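Glucose-resistance amylase regulator (Weissella paramesenteroides ATCC 33313, PDB 4RK6) probably acts as a DNA-binding transcriptional regulator of the LacI family, and holds a glucose molecule in the cleft of its sugar-binding core. Local coordinates at residues V15-I20 with E27-L32; T46-D51 with L75-W80; V92-A97 with E101-V106; M252-D257 with E264-Y269. All blocks are in the same frame, centred on the assembly; numbering follows the deposited sequence.

In the fold
All four contacts pack around one sheet, and they differ in depth and chemistry. Contact 1 is fully buried and wholly apolar, a helix laid on strand 12-18. Contact 3, also buried, is mainly backbone hydrogen bonding between neighbouring strands, and it alone of the four holds a residue of the glucose pocket. Contact 2 is partly buried: its apolar pair lies near the sheet, while two acidic groups meet at its rim. Contact 4 is a surface contact, small and without a polar bond between its segments. Backbone bonds join contact 1 to contact 2 through strands 12-18 and 42-48, and contact 3 to contact 4 through strands 104-108 and 267-275. Contacts 1 and 2 also touch the second subunit.

Contact 1 of 4, residues V15-I20 with E27-L32; sequences VVVPLI and EIIKGL
The beta-alpha-beta unit made by strand 12-18, helix 24-39 and strand 42-48 is held at its first step by Val15 and Val17, which point from the strand at Leu32 and Ile29 of the helix. The contact is made entirely by hydrocarbon. Val15 and Leu32 reach out to meet tip to tip, with Val15 CG2 only 3.4 Å from Leu32 CD1, tighter than usual for two methyl groups. Val15 CG1 also touches that methyl, at 4.0 Å, and both branches of the valine therefore close on a single carbon. The leucine reaches them because its CG lies anti to the carbonyl carbon (chi1 -80°), with an extended chain beyond. One turn back, the second pair is looser: Ile29 runs at about a right angle to Val17 and brings its CD1 to 4.2 Å from Val17 CG2. The backbones stay well apart, Val15 CA and Ile29 CA being 8.2 Å from each other, so that side chains alone make the contact. Leu73 and Met252 add to the cover around Val15 and Leu32, and Tyr47 of the second subunit packs on Ile29. On another side of the helix, Lys30 NZ forms a salt bridge of 3.6 Å with Glu27 OE2. Aliphatic residues from alternate strand positions, met by helix residues three apart, are the usual interior of a Rossmann-like alpha/beta layer, here in the periplasmic-binding-protein-like core.

Contact 2 of 4, residues T46-D51 with L75-W80; sequences TYLDED and LDIPSW
Asp49 OD1, beside the Glu50 that meets Asp76, accepts a bond of 3.2 Å from Asp51 N, an Asx turn with the donor well above the carboxylate plane. Asp49 OD2 is bonded to His54 ND1, and this carboxylate thus pins the loop between strand 42-48 and helix 52-64. Asp51 caps that helix, its OD1 accepting from His54 N and weakly from Asp53 N. The loop beyond strand 69-72 faces it, so the contact joins two strand-to-helix turns of the alpha/beta fold. Toward the sheet, Leu48 CD2 presses on Ile77 CD1 at 3.5 Å, a close fit. With CG anti to the backbone N (chi1 -162°), Leu48 carries this methyl out to the isoleucine, while Ile77 starts away from the strand and bends back to it through CG1. At the rim two carboxylates meet with planes 52° apart, Glu50 OE2 lying 3.2 Å from Asp76 OD2. Two like charges this close should repel, and with Glu50 poorly ordered the exact separation is doubtful.

Contact 3 of 4, residues V92-A97 with E101-V106; sequences VISLTA and EQISAV. With GLC (alpha-D-glucopyranose), chain C.
Thr96 N donates to Val106 O at 2.8 Å, the shortest of three backbone bonds that zip strand 91-95 to its parallel neighbour 104-108. The other two use the backbone N and O of Ser94: its N gives a nearly straight bond (167°) to Ser104 O, and its O receives Val106 N at 2.9 Å. Past the strand the chain turns at Thr96, whose backbone is in the left-handed region (phi 74°). Thr96 OG1 accepts from O2 of the glucose at 2.8 Å and donates to Leu95 O at 2.6 Å, a two-step relay that fixes the hydroxyl's rotation and ties the sugar to the strand end. Ser94 OG, tucked between its own N and carbonyl carbon, likewise donates to Ala97 O at 2.6 Å and so ties the strand to the turn that follows it. At the other end the pairing opens, and a water bridges Val92 O to Ser104 N. Further out, Ile103 CD1 reaches Val92 CG1 at 3.9 Å, the two side chains crossing at a slant, and Ala105 CB rests 3.5 Å from Ser94 OG. Leu95 and Val106 turn to the face covered by helices 24-39 and 244-257. Asp225, Arg145, Thr22 and Gln242 complete the polar grip on glucose, a sugar site at the carboxyl ends of parallel strands, as in the periplasmic binding proteins.

Contact 4 of 4, residues M252-D257 with E264-Y269; sequences MQLFLD and EPQIIY
Apolar contact comes first here, with Leu254 of helix 244-257 meeting Ile268 of strand 267-275 tip to tip. Ile268 CD1 lies 3.8 Å from Leu254 CD1 and 4.1 Å from its CD2, seated against the fork of the leucine. With CG anti to the backbone N (chi1 -170°), that fork is carried out from the helix toward the strand. A mixed contact follows: Gln266 passes alongside Leu254 in the reverse direction, and its OE1 comes to 3.5 Å from Leu254 CD1, an oxygen against a methyl. No polar bond links the two segments; within the helix, Gln253 NE2 donates to Asp257 OD1 at 3.0 Å, close to its own amide plane but above that of the carboxylate. The strand is fastened elsewhere, Gln266 N bonding to Ser104 OG and the backbones of Gln266 and Ile268 to Ala105. Helix and strand are thus joined by van der Waals contact of one leucine, which sets no register, whereas the directional hydrogen bonds of this part of the strand run to strand 104-108.

Contact 1 of 4, residues V15-I20 with E27-L32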
loop_
_atom_site.group_PDB
_atom_site.type_symbol
_atom_site.label_atom_id
_atom_site.label_comp_id
_atom_site.label_asym_id
_atom_site.label_seq_id
_atom_site.Cartn_x
_atom_site.Cartn_y
_atom_site.Cartn_z
ATOM N N VAL A 15 14.583 -7.181 -8.288
ATOM C CA VAL A 15 13.250 -6.811 -8.762
ATOM C C VAL A 15 13.250 -5.308 -8.889
ATOM O O VAL A 15 13.707 -4.628 -7.985
ATOM C CB VAL A 15 12.136 -7.226 -7.788
ATOM C CG1 VAL A 15 10.760 -6.975 -8.392
ATOM C CG2 VAL A 15 12.282 -8.679 -7.408
ATOM N N VAL A 16 12.776 -4.817 -10.024
ATOM C CA VAL A 16 12.754 -3.382 -10.304
ATOM C C VAL A 16 11.295 -2.967 -10.234
ATOM O O VAL A 16 10.451 -3.443 -10.989
ATOM C CB VAL A 16 13.383 -3.035 -11.676
ATOM C CG1 VAL A 16 13.306 -1.532 -11.952
ATOM C CG2 VAL A 16 14.833 -3.466 -11.731
ATOM N N VAL A 17 11.013 -2.073 -9.289
ATOM C CA VAL A 17 9.665 -1.580 -9.007
ATOM C C VAL A 17 9.597 -0.083 -9.357
ATOM O O VAL A 17 10.511 0.667 -9.027
ATOM C CB VAL A 17 9.336 -1.748 -7.512
ATOM C CG1 VAL A 17 7.900 -1.346 -7.201
ATOM C CG2 VAL A 17 9.600 -3.188 -7.075
ATOM N N PRO A 18 8.538 0.339 -10.042
ATOM C CA PRO A 18 8.403 1.786 -10.290
ATOM C C PRO A 18 8.164 2.573 -9.000
ATOM O O PRO A 18 7.529 2.067 -8.067
ATOM C CB PRO A 18 7.187 1.887 -11.218
ATOM C CG PRO A 18 6.437 0.615 -11.059
ATOM C CD PRO A 18 7.372 -0.430 -10.516
ATOM N N LEU A 19 8.684 3.795 -8.928
ATOM C CA LEU A 19 8.424 4.647 -7.760
ATOM C C LEU A 19 6.919 4.846 -7.545
ATOM O O LEU A 19 6.437 4.816 -6.411
ATOM C CB LEU A 19 9.115 6.007 -7.884
ATOM C CG LEU A 19 10.413 6.225 -7.094
ATOM C CD1 LEU A 19 10.747 7.707 -7.135
ATOM C CD2 LEU A 19 10.326 5.739 -5.650
ATOM N N ILE A 20 6.190 5.031 -8.642
ATOM C CA ILE A 20 4.740 5.213 -8.616
ATOM C C ILE A 20 4.039 3.897 -8.969
ATOM O O ILE A 20 3.969 3.513 -10.142
ATOM C CB ILE A 20 4.311 6.311 -9.617
ATOM C CG1 ILE A 20 5.031 7.633 -9.310
ATOM C CG2 ILE A 20 2.797 6.505 -9.590
ATOM C CD1 ILE A 20 5.076 8.590 -10.483
ATOM N N GLU A 27 2.264 -7.587 -3.481
ATOM C CA GLU A 27 1.682 -8.932 -3.658
ATOM C C GLU A 27 2.529 -9.793 -4.596
ATOM O O GLU A 27 2.732 -10.990 -4.362
ATOM C CB GLU A 27 0.254 -8.840 -4.180
ATOM C CG GLU A 27 -0.754 -8.381 -3.140
ATOM C CD GLU A 27 -1.102 -9.486 -2.162
ATOM O OE1 GLU A 27 -1.899 -10.389 -2.520
ATOM O OE2 GLU A 27 -0.566 -9.447 -1.039
ATOM N N ILE A 28 3.021 -9.185 -5.668
ATOM C CA ILE A 28 3.959 -9.890 -6.544
ATOM C C ILE A 28 5.212 -10.250 -5.757
ATOM O O ILE A 28 5.690 -11.379 -5.832
ATOM C CB ILE A 28 4.290 -9.075 -7.811
ATOM C CG1 ILE A 28 3.094 -9.070 -8.755
ATOM C CG2 ILE A 28 5.533 -9.637 -8.510
ATOM C CD1 ILE A 28 3.285 -8.234 -9.993
ATOM N N ILE A 29 5.727 -9.311 -4.965
ATOM C CA ILE A 29 6.952 -9.524 -4.215
ATOM C C ILE A 29 6.789 -10.662 -3.195
ATOM O O ILE A 29 7.726 -11.453 -2.981
ATOM C CB ILE A 29 7.432 -8.218 -3.549
ATOM C CG1 ILE A 29 8.007 -7.291 -4.628
ATOM C CG2 ILE A 29 8.497 -8.485 -2.492
ATOM C CD1 ILE A 29 8.299 -5.879 -4.166
ATOM N N LYS A 30 5.595 -10.770 -2.615
ATOM C CA LYS A 30 5.304 -11.865 -1.687
ATOM C C LYS A 30 5.489 -13.214 -2.367
ATOM O O LYS A 30 6.078 -14.122 -1.785
ATOM C CB LYS A 30 3.901 -11.719 -1.085
ATOM C CG LYS A 30 3.913 -10.840 0.162
ATOM C CD LYS A 30 2.570 -10.193 0.463
ATOM C CE LYS A 30 2.734 -9.085 1.495
ATOM N NZ LYS A 30 1.490 -8.291 1.680
ATOM N N GLY A 31 5.032 -13.321 -3.611
ATOM C CA GLY A 31 5.186 -14.550 -4.392
ATOM C C GLY A 31 6.629 -14.833 -4.768
ATOM O O GLY A 31 7.118 -15.971 -4.634
ATOM N N LEU A 32 7.308 -13.813 -5.280
ATOM C CA LEU A 32 8.740 -13.916 -5.607
ATOM C C LEU A 32 9.542 -14.393 -4.412
ATOM O O LEU A 32 10.368 -15.294 -4.513
ATOM C CB LEU A 32 9.300 -12.563 -6.012
ATOM C CG LEU A 32 9.039 -12.087 -7.419
ATOM C CD1 LEU A 32 9.584 -10.684 -7.491
ATOM C CD2 LEU A 32 9.743 -12.991 -8.440
#

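Contact 2 of 4, residues T46-D51 with L75-W80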
loop_
_atom_site.group_PDB
_atom_site.type_symbol
_atom_site.label_atom_id
_atom_site.label_comp_id
_atom_site.label_asym_id
_atom_site.label_seq_id
_atom_site.Cartn_x
_atom_site.Cartn_y
_atom_site.Cartn_z
ATOM N N THR A 46 14.741 -2.791 -5.826
ATOM C CA THR A 46 15.238 -1.489 -6.207
ATOM C C THR A 46 14.062 -0.739 -6.834
ATOM O O THR A 46 13.166 -1.344 -7.419
ATOM C CB THR A 46 16.429 -1.595 -7.205
ATOM O OG1 THR A 46 15.996 -2.233 -8.414
ATOM C CG2 THR A 46 17.589 -2.370 -6.603
ATOM N N TYR A 47 14.059 0.587 -6.697
ATOM C CA TYR A 47 13.055 1.427 -7.337
ATOM C C TYR A 47 13.634 2.139 -8.549
ATOM O O TYR A 47 14.853 2.360 -8.656
ATOM C CB TYR A 47 12.456 2.435 -6.353
ATOM C CG TYR A 47 11.605 1.777 -5.301
ATOM C CD1 TYR A 47 10.301 1.390 -5.573
ATOM C CD2 TYR A 47 12.111 1.520 -4.030
ATOM C CE1 TYR A 47 9.514 0.780 -4.610
ATOM C CE2 TYR A 47 11.333 0.904 -3.060
ATOM C CZ TYR A 47 10.034 0.538 -3.356
ATOM O OH TYR A 47 9.250 -0.073 -2.404
ATOM N N LEU A 48 12.749 2.444 -9.487
ATOM C CA LEU A 48 13.129 3.089 -10.738
ATOM C C LEU A 48 12.251 4.317 -10.960
ATOM O O LEU A 48 11.017 4.210 -10.957
ATOM C CB LEU A 48 12.946 2.115 -11.899
ATOM C CG LEU A 48 13.681 2.485 -13.182
ATOM C CD1 LEU A 48 15.131 2.037 -13.082
ATOM C CD2 LEU A 48 12.994 1.843 -14.370
ATOM N N ASP A 49 12.881 5.479 -11.141
ATOM C CA ASP A 49 12.135 6.701 -11.484
ATOM C C ASP A 49 12.237 6.970 -12.994
ATOM O O ASP A 49 12.670 6.092 -13.745
ATOM C CB ASP A 49 12.551 7.906 -10.605
ATOM C CG ASP A 49 14.000 8.336 -10.787
ATOM O OD1 ASP A 49 14.682 7.914 -11.748
ATOM O OD2 ASP A 49 14.464 9.133 -9.942
ATOM N N GLU A 50 11.829 8.156 -13.438
ATOM C CA GLU A 50 11.746 8.463 -14.871
ATOM C C GLU A 50 13.005 9.152 -15.417
ATOM O O GLU A 50 13.019 9.604 -16.558
ATOM C CB GLU A 50 10.509 9.336 -15.136
ATOM C CG GLU A 50 9.860 9.115 -16.495
ATOM C CD GLU A 50 9.119 7.795 -16.583
ATOM O OE1 GLU A 50 8.217 7.564 -15.751
ATOM O OE2 GLU A 50 9.436 6.994 -17.488
ATOM N N ASP A 51 14.065 9.205 -14.617
ATOM C CA ASP A 51 15.262 9.970 -14.945
ATOM C C ASP A 51 16.302 9.013 -15.468
ATOM O O ASP A 51 16.826 8.195 -14.716
ATOM C CB ASP A 51 15.785 10.687 -13.690
ATOM C CG ASP A 51 17.044 11.508 -13.947
ATOM O OD1 ASP A 51 18.125 10.927 -14.193
ATOM O OD2 ASP A 51 16.965 12.751 -13.874
ATOM N N LEU A 75 5.994 -0.955 -16.987
ATOM C CA LEU A 75 5.823 -1.011 -18.434
ATOM C C LEU A 75 6.836 -0.051 -19.084
ATOM O O LEU A 75 6.955 -0.007 -20.309
ATOM C CB LEU A 75 4.387 -0.653 -18.829
ATOM N N ASP A 76 7.607 0.655 -18.249
ATOM C CA ASP A 76 8.381 1.832 -18.643
ATOM C C ASP A 76 9.916 1.627 -18.652
ATOM O O ASP A 76 10.679 2.596 -18.619
ATOM C CB ASP A 76 8.023 2.975 -17.675
ATOM C CG ASP A 76 7.706 4.277 -18.385
ATOM O OD1 ASP A 76 8.233 4.517 -19.493
ATOM O OD2 ASP A 76 6.920 5.070 -17.825
ATOM N N ILE A 77 10.383 0.387 -18.744
ATOM C CA ILE A 77 11.817 0.121 -18.644
ATOM C C ILE A 77 12.494 0.492 -19.957
ATOM O O ILE A 77 12.001 0.110 -21.029
ATOM C CB ILE A 77 12.095 -1.368 -18.345
ATOM C CG1 ILE A 77 11.398 -1.793 -17.035
ATOM C CG2 ILE A 77 13.592 -1.631 -18.262
ATOM C CD1 ILE A 77 11.977 -1.160 -15.785
ATOM N N PRO A 78 13.629 1.203 -19.892
ATOM C CA PRO A 78 14.310 1.506 -21.154
ATOM C C PRO A 78 14.897 0.263 -21.823
ATOM O O PRO A 78 15.422 -0.628 -21.153
ATOM C CB PRO A 78 15.429 2.457 -20.733
ATOM C CG PRO A 78 15.643 2.179 -19.289
ATOM C CD PRO A 78 14.270 1.901 -18.767
ATOM N N SER A 79 14.820 0.213 -23.149
ATOM C CA SER A 79 15.366 -0.920 -23.892
ATOM C C SER A 79 16.825 -1.198 -23.594
ATOM O O SER A 79 17.229 -2.362 -23.560
ATOM C CB SER A 79 15.161 -0.702 -25.398
ATOM O OG SER A 79 13.771 -0.584 -25.678
ATOM N N TRP A 80 17.629 -0.145 -23.396
ATOM C CA TRP A 80 19.049 -0.314 -23.146
ATOM C C TRP A 80 19.315 -1.097 -21.850
ATOM O O TRP A 80 20.315 -1.780 -21.769
ATOM C CB TRP A 80 19.834 1.028 -23.148
ATOM C CG TRP A 80 19.378 2.060 -22.136
ATOM C CD1 TRP A 80 18.621 3.172 -22.383
ATOM C CD2 TRP A 80 19.674 2.079 -20.730
ATOM N NE1 TRP A 80 18.412 3.876 -21.217
ATOM C CE2 TRP A 80 19.046 3.227 -20.188
ATOM C CE3 TRP A 80 20.409 1.242 -19.880
ATOM C CZ2 TRP A 80 19.126 3.555 -18.826
ATOM C CZ3 TRP A 80 20.483 1.561 -18.521
ATOM C CH2 TRP A 80 19.833 2.705 -18.012
#

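Contact 3 of 4, residues V92-A97 with E101-V106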
loop_
_atom_site.group_PDB
_atom_site.type_symbol
_atom_site.label_atom_id
_atom_site.label_comp_id
_atom_site.label_asym_id
_atom_site.label_seq_id
_atom_site.Cartn_x
_atom_site.Cartn_y
_atom_site.Cartn_z
ATOM N N VAL A 92 16.251 -11.859 -17.704
ATOM C CA VAL A 92 15.320 -10.759 -17.517
ATOM C C VAL A 92 13.955 -11.305 -17.826
ATOM O O VAL A 92 13.760 -11.905 -18.876
ATOM C CB VAL A 92 15.639 -9.556 -18.432
ATOM C CG1 VAL A 92 14.666 -8.432 -18.188
ATOM C CG2 VAL A 92 17.065 -9.073 -18.217
ATOM N N ILE A 93 13.020 -11.117 -16.897
ATOM C CA ILE A 93 11.671 -11.588 -17.044
ATOM C C ILE A 93 10.737 -10.458 -16.631
ATOM O O ILE A 93 10.987 -9.811 -15.633
ATOM C CB ILE A 93 11.431 -12.840 -16.184
ATOM C CG1 ILE A 93 12.277 -13.999 -16.713
ATOM C CG2 ILE A 93 9.956 -13.209 -16.170
ATOM C CD1 ILE A 93 12.389 -15.163 -15.764
ATOM N N SER A 94 9.697 -10.211 -17.413
ATOM C CA SER A 94 8.734 -9.152 -17.070
ATOM C C SER A 94 7.434 -9.722 -16.504
ATOM O O SER A 94 7.003 -10.824 -16.853
ATOM C CB SER A 94 8.485 -8.203 -18.247
ATOM O OG SER A 94 7.879 -8.848 -19.337
ATOM N N LEU A 95 6.837 -8.955 -15.594
ATOM C CA LEU A 95 5.684 -9.380 -14.818
ATOM C C LEU A 95 4.532 -8.396 -14.979
ATOM O O LEU A 95 4.707 -7.199 -14.794
ATOM C CB LEU A 95 6.069 -9.511 -13.346
ATOM C CG LEU A 95 6.864 -10.772 -12.944
ATOM C CD1 LEU A 95 8.192 -10.918 -13.627
ATOM C CD2 LEU A 95 7.082 -10.735 -11.439
ATOM N N THR A 96 3.378 -8.924 -15.370
ATOM C CA THR A 96 2.130 -8.175 -15.606
ATOM C C THR A 96 2.167 -7.369 -16.902
ATOM O O THR A 96 1.233 -6.655 -17.226
ATOM C CB THR A 96 1.704 -7.277 -14.410
ATOM O OG1 THR A 96 2.437 -6.044 -14.423
ATOM C CG2 THR A 96 1.883 -7.995 -13.093
ATOM N N ALA A 97 3.220 -7.556 -17.681
ATOM C CA ALA A 97 3.436 -6.769 -18.871
ATOM C C ALA A 97 4.443 -7.485 -19.746
ATOM O O ALA A 97 5.354 -8.131 -19.249
ATOM C CB ALA A 97 3.956 -5.388 -18.484
ATOM N N GLU A 101 9.930 -8.482 -26.816
ATOM C CA GLU A 101 9.955 -9.745 -27.550
ATOM C C GLU A 101 11.166 -10.645 -27.235
ATOM O O GLU A 101 11.126 -11.862 -27.458
ATOM C CB GLU A 101 9.882 -9.456 -29.067
ATOM C CG GLU A 101 11.045 -8.643 -29.652
ATOM C CD GLU A 101 11.057 -7.159 -29.270
ATOM O OE1 GLU A 101 12.123 -6.521 -29.394
ATOM O OE2 GLU A 101 10.018 -6.614 -28.840
ATOM N N GLN A 102 12.220 -10.039 -26.692
ATOM C CA GLN A 102 13.446 -10.731 -26.343
ATOM C C GLN A 102 13.346 -11.540 -25.054
ATOM O O GLN A 102 14.226 -12.350 -24.781
ATOM C CB GLN A 102 14.587 -9.725 -26.146
ATOM C CG GLN A 102 14.970 -8.889 -27.359
ATOM C CD GLN A 102 15.794 -7.684 -26.943
ATOM O OE1 GLN A 102 15.309 -6.815 -26.217
ATOM N NE2 GLN A 102 17.044 -7.652 -27.354
ATOM N N ILE A 103 12.309 -11.293 -24.251
ATOM C CA ILE A 103 12.247 -11.869 -22.913
ATOM C C ILE A 103 10.925 -12.558 -22.607
ATOM O O ILE A 103 9.929 -12.295 -23.248
ATOM C CB ILE A 103 12.512 -10.799 -21.829
ATOM C CG1 ILE A 103 11.374 -9.795 -21.690
ATOM C CG2 ILE A 103 13.853 -10.111 -22.065
ATOM C CD1 ILE A 103 11.613 -8.830 -20.540
ATOM N N SER A 104 10.936 -13.435 -21.617
ATOM C CA SER A 104 9.708 -14.091 -21.183
ATOM C C SER A 104 8.899 -13.175 -20.266
ATOM O O SER A 104 9.413 -12.221 -19.693
ATOM C CB SER A 104 10.005 -15.403 -20.455
ATOM O OG SER A 104 10.582 -16.345 -21.342
ATOM N N ALA A 105 7.620 -13.485 -20.142
ATOM C CA ALA A 105 6.717 -12.651 -19.348
ATOM C C ALA A 105 5.743 -13.540 -18.637
ATOM O O ALA A 105 5.302 -14.523 -19.193
ATOM C CB ALA A 105 5.958 -11.678 -20.226
ATOM N N VAL A 106 5.356 -13.136 -17.436
ATOM C CA VAL A 106 4.271 -13.804 -16.731
ATOM C C VAL A 106 3.235 -12.740 -16.381
ATOM O O VAL A 106 3.589 -11.694 -15.787
ATOM C CB VAL A 106 4.762 -14.473 -15.434
ATOM C CG1 VAL A 106 3.599 -15.217 -14.786
ATOM C CG2 VAL A 106 5.928 -15.417 -15.728
HETATM C C1 GLC C . -0.042 -2.226 -13.567
HETATM C C2 GLC C . -0.217 -3.715 -13.869
HETATM C C3 GLC C . -1.662 -4.115 -14.082
HETATM C C4 GLC C . -2.531 -3.515 -12.973
HETATM C C5 GLC C . -2.394 -1.994 -13.040
HETATM C C6 GLC C . -3.211 -1.302 -11.951
HETATM O O1 GLC C . -0.056 -1.571 -14.776
HETATM O O2 GLC C . 0.502 -4.078 -15.046
HETATM O O3 GLC C . -1.679 -5.537 -14.028
HETATM O O4 GLC C . -3.851 -3.943 -13.119
HETATM O O5 GLC C . -1.065 -1.610 -12.805
HETATM O O6 GLC C . -2.780 -1.678 -10.681
HETATM O O HOH W 1 13.464 -14.175 -20.358
HETATM O O HOH W 2 8.067 -9.615 -22.314
#

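Contact 4 of 4, residues M252-D257 with E264-Y269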
loop_
_atom_site.group_PDB
_atom_site.type_symbol
_atom_site.label_atom_id
_atom_site.label_comp_id
_atom_site.label_asym_id
_atom_site.label_seq_id
_atom_site.Cartn_x
_atom_site.Cartn_y
_atom_site.Cartn_z
HETATM N N MSE A 252 9.601 -16.598 -10.923
HETATM C CA MSE A 252 10.807 -17.128 -10.301
HETATM C C MSE A 252 11.005 -18.563 -10.737
HETATM O O MSE A 252 12.135 -18.980 -11.040
HETATM C CB MSE A 252 10.739 -16.976 -8.778
HETATM C CG MSE A 252 12.027 -17.398 -8.083
HETATM SE SE MSE A 252 13.627 -16.428 -8.639
HETATM C CE MSE A 252 15.001 -17.586 -7.817
ATOM N N GLN A 253 9.927 -19.323 -10.823
ATOM C CA GLN A 253 10.051 -20.730 -11.258
ATOM C C GLN A 253 10.559 -20.857 -12.691
ATOM O O GLN A 253 11.320 -21.769 -13.022
ATOM C CB GLN A 253 8.724 -21.478 -11.135
ATOM C CG GLN A 253 8.925 -22.982 -11.098
ATOM C CD GLN A 253 9.733 -23.396 -9.893
ATOM O OE1 GLN A 253 9.473 -22.942 -8.764
ATOM N NE2 GLN A 253 10.725 -24.252 -10.107
ATOM N N LEU A 254 10.099 -19.963 -13.555
ATOM C CA LEU A 254 10.583 -19.910 -14.920
ATOM C C LEU A 254 12.100 -19.733 -14.942
ATOM O O LEU A 254 12.810 -20.446 -15.671
ATOM C CB LEU A 254 9.879 -18.788 -15.680
ATOM C CG LEU A 254 10.061 -18.716 -17.188
ATOM C CD1 LEU A 254 9.486 -19.967 -17.826
ATOM C CD2 LEU A 254 9.355 -17.474 -17.713
ATOM N N PHE A 255 12.609 -18.832 -14.106
ATOM C CA PHE A 255 14.049 -18.607 -14.033
ATOM C C PHE A 255 14.758 -19.849 -13.512
ATOM O O PHE A 255 15.777 -20.298 -14.090
ATOM C CB PHE A 255 14.379 -17.382 -13.163
ATOM C CG PHE A 255 15.834 -17.277 -12.794
ATOM C CD1 PHE A 255 16.793 -17.044 -13.768
ATOM C CD2 PHE A 255 16.248 -17.426 -11.484
ATOM C CE1 PHE A 255 18.141 -16.974 -13.451
ATOM C CE2 PHE A 255 17.594 -17.337 -11.150
ATOM C CZ PHE A 255 18.544 -17.112 -12.128
ATOM N N LEU A 256 14.238 -20.408 -12.427
ATOM C CA LEU A 256 14.852 -21.601 -11.832
ATOM C C LEU A 256 14.874 -22.794 -12.806
ATOM O O LEU A 256 15.817 -23.580 -12.802
ATOM C CB LEU A 256 14.150 -21.998 -10.541
ATOM C CG LEU A 256 14.327 -21.008 -9.384
ATOM C CD1 LEU A 256 13.363 -21.339 -8.260
ATOM C CD2 LEU A 256 15.770 -20.975 -8.911
ATOM N N ASP A 257 13.840 -22.908 -13.632
ATOM C CA ASP A 257 13.670 -24.062 -14.519
ATOM C C ASP A 257 14.419 -23.920 -15.839
ATOM O O ASP A 257 14.547 -24.901 -16.564
ATOM C CB ASP A 257 12.195 -24.281 -14.819
ATOM C CG ASP A 257 11.422 -24.820 -13.634
ATOM O OD1 ASP A 257 12.023 -25.200 -12.621
ATOM O OD2 ASP A 257 10.175 -24.877 -13.747
ATOM N N GLU A 264 12.615 -19.694 -27.782
ATOM C CA GLU A 264 13.094 -19.680 -26.404
ATOM C C GLU A 264 12.199 -18.848 -25.446
ATOM O O GLU A 264 11.751 -19.376 -24.425
ATOM C CB GLU A 264 14.557 -19.207 -26.349
ATOM C CG GLU A 264 15.218 -19.352 -24.986
ATOM C CD GLU A 264 15.206 -20.783 -24.486
ATOM O OE1 GLU A 264 14.607 -21.038 -23.421
ATOM O OE2 GLU A 264 15.780 -21.655 -25.169
ATOM N N PRO A 265 11.928 -17.560 -25.765
ATOM C CA PRO A 265 11.128 -16.736 -24.837
ATOM C C PRO A 265 9.635 -17.088 -24.859
ATOM O O PRO A 265 9.096 -17.360 -25.929
ATOM C CB PRO A 265 11.340 -15.301 -25.361
ATOM C CG PRO A 265 12.351 -15.400 -26.471
ATOM C CD PRO A 265 12.254 -16.804 -26.984
ATOM N N GLN A 266 8.966 -17.072 -23.704
ATOM C CA GLN A 266 7.536 -17.405 -23.674
ATOM C C GLN A 266 6.679 -16.416 -22.881
ATOM O O GLN A 266 7.195 -15.604 -22.150
ATOM C CB GLN A 266 7.332 -18.832 -23.166
ATOM C CG GLN A 266 8.010 -19.192 -21.858
ATOM C CD GLN A 266 7.729 -20.635 -21.430
ATOM O OE1 GLN A 266 8.614 -21.337 -20.944
ATOM N NE2 GLN A 266 6.487 -21.074 -21.603
ATOM N N ILE A 267 5.370 -16.473 -23.092
ATOM C CA ILE A 267 4.415 -15.728 -22.286
ATOM C C ILE A 267 3.579 -16.758 -21.536
ATOM O O ILE A 267 2.979 -17.643 -22.154
ATOM C CB ILE A 267 3.488 -14.851 -23.153
ATOM C CG1 ILE A 267 4.309 -13.806 -23.914
ATOM C CG2 ILE A 267 2.459 -14.142 -22.285
ATOM C CD1 ILE A 267 3.492 -12.948 -24.861
ATOM N N ILE A 268 3.554 -16.652 -20.214
ATOM C CA ILE A 268 2.726 -17.542 -19.390
ATOM C C ILE A 268 1.589 -16.700 -18.815
ATOM O O ILE A 268 1.845 -15.675 -18.185
ATOM C CB ILE A 268 3.543 -18.184 -18.281
ATOM C CG1 ILE A 268 4.638 -19.074 -18.900
ATOM C CG2 ILE A 268 2.643 -19.020 -17.383
ATOM C CD1 ILE A 268 5.719 -19.457 -17.922
ATOM N N TYR A 269 0.359 -17.131 -19.087
ATOM C CA TYR A 269 -0.831 -16.439 -18.612
ATOM C C TYR A 269 -1.303 -17.094 -17.335
ATOM O O TYR A 269 -1.425 -18.329 -17.265
ATOM C CB TYR A 269 -1.939 -16.433 -19.668
ATOM C CG TYR A 269 -1.611 -15.609 -20.885
ATOM C CD1 TYR A 269 -1.446 -14.237 -20.788
ATOM C CD2 TYR A 269 -1.429 -16.207 -22.134
ATOM C CE1 TYR A 269 -1.124 -13.474 -21.891
ATOM C CE2 TYR A 269 -1.116 -15.454 -23.245
ATOM C CZ TYR A 269 -0.965 -14.090 -23.116
ATOM O OH TYR A 269 -0.648 -13.333 -24.205
#